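Putative anti-sigma factor antagonist TM1081 (PDB 3F43) probably acts as an anti-anti-sigma factor, a STAS-domain protein that counteracts an anti-sigma factor and so releases a sigma factor from inhibition. Local coordinates at residues K41-F44 and D45-N49. Numbering follows the deposited sequence.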
ATOM      1  N   LYS A  41       4.520 -11.448  -5.734  1.00 21.14           N
ATOM      2  CA  LYS A  41       5.636 -12.396  -5.788  1.00 20.25           C
ATOM      3  C   LYS A  41       5.880 -12.852  -7.208  1.00 22.33           C
ATOM      4  O   LYS A  41       7.000 -12.901  -7.648  1.00 22.04           O
ATOM      5  CB  LYS A  41       5.397 -13.570  -4.859  1.00 23.13           C
ATOM      6  CG  LYS A  41       6.560 -14.518  -4.797  1.00 25.08           C
ATOM      7  CD  LYS A  41       6.390 -15.533  -3.682  1.00 24.79           C
ATOM      8  CE  LYS A  41       7.275 -16.763  -3.903  1.00 28.18           C
ATOM      9  NZ  LYS A  41       8.690 -16.428  -4.284  1.00 35.18           N
ATOM     10  N   TRP A  42       4.804 -13.089  -7.937  1.00 20.23           N
ATOM     11  CA  TRP A  42       4.885 -13.493  -9.343  1.00 20.87           C
ATOM     12  C   TRP A  42       5.512 -12.402 -10.236  1.00 20.37           C
ATOM     13  O   TRP A  42       6.466 -12.704 -10.999  1.00 21.81           O
ATOM     14  CB  TRP A  42       3.509 -13.925  -9.840  1.00 22.22           C
ATOM     15  CG  TRP A  42       3.436 -14.278 -11.308  1.00 20.27           C
ATOM     16  CD1 TRP A  42       3.865 -15.435 -11.900  1.00 24.51           C
ATOM     17  CD2 TRP A  42       2.931 -13.455 -12.346  1.00 22.42           C
ATOM     18  NE1 TRP A  42       3.636 -15.390 -13.250  1.00 25.81           N
ATOM     19  CE2 TRP A  42       3.044 -14.198 -13.557  1.00 22.71           C
ATOM     20  CE3 TRP A  42       2.331 -12.195 -12.379  1.00 25.49           C
ATOM     21  CZ2 TRP A  42       2.630 -13.690 -14.780  1.00 24.81           C
ATOM     22  CZ3 TRP A  42       1.919 -11.694 -13.600  1.00 27.39           C
ATOM     23  CH2 TRP A  42       2.061 -12.460 -14.784  1.00 25.05           C
ATOM     24  N   VAL A  43       5.104 -11.149 -10.048  1.00 19.89           N
ATOM     25  CA  VAL A  43       5.664 -10.067 -10.867  1.00 20.44           C
ATOM     26  C   VAL A  43       7.169  -9.910 -10.564  1.00 20.13           C
ATOM     27  O   VAL A  43       7.996  -9.766 -11.470  1.00 21.72           O
ATOM     28  CB  VAL A  43       4.906  -8.729 -10.664  1.00 22.47           C
ATOM     29  CG1 VAL A  43       5.685  -7.549 -11.352  1.00 21.62           C
ATOM     30  CG2 VAL A  43       3.431  -8.860 -11.163  1.00 20.01           C
ATOM     31  N   PHE A  44       7.519  -9.936  -9.289  1.00 21.19           N
ATOM     32  CA  PHE A  44       8.940  -9.876  -8.896  1.00 21.19           C
ATOM     33  C   PHE A  44       9.728 -11.078  -9.376  1.00 21.57           C
ATOM     34  O   PHE A  44      10.813 -10.957  -9.945  1.00 23.89           O
ATOM     35  CB  PHE A  44       9.115  -9.646  -7.390  1.00 20.54           C
ATOM     36  CG  PHE A  44       8.944  -8.201  -6.987  1.00 21.01           C
ATOM     37  CD1 PHE A  44       7.710  -7.628  -6.890  1.00 25.16           C
ATOM     38  CD2 PHE A  44      10.052  -7.414  -6.711  1.00 23.74           C
ATOM     39  CE1 PHE A  44       7.571  -6.272  -6.529  1.00 24.61           C
ATOM     40  CE2 PHE A  44       9.893  -6.076  -6.356  1.00 22.90           C
ATOM     41  CZ  PHE A  44       8.683  -5.518  -6.256  1.00 23.04           C
ATOM     42  N   ASP A  45       9.211 -12.280  -9.154  1.00 19.56           N
ATOM     43  CA  ASP A  45       9.969 -13.448  -9.563  1.00 19.93           C
ATOM     44  C   ASP A  45      10.135 -13.589 -11.070  1.00 19.21           C
ATOM     45  O   ASP A  45      11.230 -13.970 -11.553  1.00 20.92           O
ATOM     46  CB  ASP A  45       9.350 -14.728  -9.030  1.00 21.62           C
ATOM     47  CG  ASP A  45       9.488 -14.909  -7.540  1.00 23.82           C
ATOM     48  OD1 ASP A  45      10.296 -14.244  -6.866  1.00 25.94           O
ATOM     49  OD2 ASP A  45       8.774 -15.789  -7.032  1.00 26.11           O
ATOM     50  N   GLU A  46       9.065 -13.341 -11.822  1.00 21.22           N
ATOM     51  CA  GLU A  46       9.075 -13.534 -13.267  1.00 21.65           C
ATOM     52  C   GLU A  46       9.679 -12.399 -14.077  1.00 20.24           C
ATOM     53  O   GLU A  46      10.254 -12.643 -15.129  1.00 23.13           O
ATOM     54  CB  GLU A  46       7.640 -13.767 -13.776  1.00 24.55           C
ATOM     55  CG  GLU A  46       7.020 -15.008 -13.208  1.00 24.78           C
ATOM     56  CD  GLU A  46       7.736 -16.284 -13.631  1.00 33.74           C
ATOM     57  OE1 GLU A  46       8.125 -16.404 -14.816  1.00 32.45           O
ATOM     58  OE2 GLU A  46       7.926 -17.168 -12.780  1.00 36.71           O
ATOM     59  N   PHE A  47       9.525 -11.168 -13.601  1.00 19.50           N
ATOM     60  CA  PHE A  47       9.882 -10.018 -14.390  1.00 20.26           C
ATOM     61  C   PHE A  47      10.951  -9.168 -13.682  1.00 18.02           C
ATOM     62  O   PHE A  47      12.061  -9.049 -14.178  1.00 20.77           O
ATOM     63  CB  PHE A  47       8.628  -9.250 -14.759  1.00 19.92           C
ATOM     64  CG  PHE A  47       7.581 -10.123 -15.413  1.00 21.15           C
ATOM     65  CD1 PHE A  47       7.875 -10.802 -16.577  1.00 21.47           C
ATOM     66  CD2 PHE A  47       6.348 -10.299 -14.818  1.00 20.64           C
ATOM     67  CE1 PHE A  47       6.948 -11.646 -17.151  1.00 21.82           C
ATOM     68  CE2 PHE A  47       5.411 -11.164 -15.377  1.00 20.73           C
ATOM     69  CZ  PHE A  47       5.714 -11.807 -16.541  1.00 18.95           C
ATOM     70  N   LEU A  48      10.580  -8.527 -12.575  1.00 20.28           N
ATOM     71  CA  LEU A  48      11.448  -7.495 -11.992  1.00 21.29           C
ATOM     72  C   LEU A  48      12.797  -8.079 -11.583  1.00 21.93           C
ATOM     73  O   LEU A  48      13.840  -7.494 -11.865  1.00 22.57           O
ATOM     74  CB  LEU A  48      10.774  -6.805 -10.807  1.00 22.68           C
ATOM     75  CG  LEU A  48       9.534  -5.994 -11.147  1.00 21.36           C
ATOM     76  CD1 LEU A  48       8.749  -5.488  -9.931  1.00 24.18           C
ATOM     77  CD2 LEU A  48       9.853  -4.830 -12.087  1.00 24.21           C
ATOM     78  N   ASN A  49      12.798  -9.243 -10.949  1.00 22.91           N
ATOM     79  CA  ASN A  49      14.068  -9.847 -10.539  1.00 22.44           C
ATOM     80  C   ASN A  49      14.891 -10.454 -11.673  1.00 24.69           C
ATOM     81  O   ASN A  49      16.055 -10.786 -11.478  1.00 27.16           O
ATOM     82  CB  ASN A  49      13.847 -10.854  -9.406  1.00 23.41           C
ATOM     83  CG  ASN A  49      13.291 -10.206  -8.126  1.00 25.28           C
ATOM     84  OD1 ASN A  49      13.333  -8.980  -7.933  1.00 32.06           O
ATOM     85  ND2 ASN A  49      12.770 -11.040  -7.239  1.00 35.35           N
TER
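The last turns of helix 36-48, the crossover helix between the parallel strands 22-25 and 54-58 of the STAS fold, bring Trp-42 and Phe-47 together edge to face. Their planes stand at 87°, and CE2 of Phe-47 lies 3.6 Å from CH2 of Trp-42, over the outer part of the six-membered ring. At chi1 176° the CG of Trp-42 points away from the backbone N and lies beside the carbonyl carbon, directing the ring toward Phe-47 and Glu-46, whose CG lies over the same face, 3.4 Å from CD1 of Trp-42. The indole NE1 hydrogen-bonds to the carbonyl of His-11, a residue of the expression tag, and Phe-47 also packs on strand 22-25. With an alanine at Trp-42, the edge of Phe-47 would probably lose its aromatic face and CG of Glu-46 the ring it lies over.

On another flank, Leu-48 sets CD1 over the centre of the Phe-44 ring, 3.6 Å from the centroid and 8° off the normal, a CH-pi contact. Lys-41, its chain bent only at the last torsion, reaches Asp-45 in a salt bridge, NZ to OD2 2.8 Å, on the syn lone pair.

The hydrogen bonding shifts from i+4 to i+5 here: Val-43 O accepts from Phe-47 N (3.0 Å) and Leu-48 N (3.1 Å), and Asn-49 N hydrogen-bonds to Phe-44 O (2.8 Å). This pi-type turn thus carries a buried aromatic pair, a partly exposed CH-pi pair and an ion pair toward solvent.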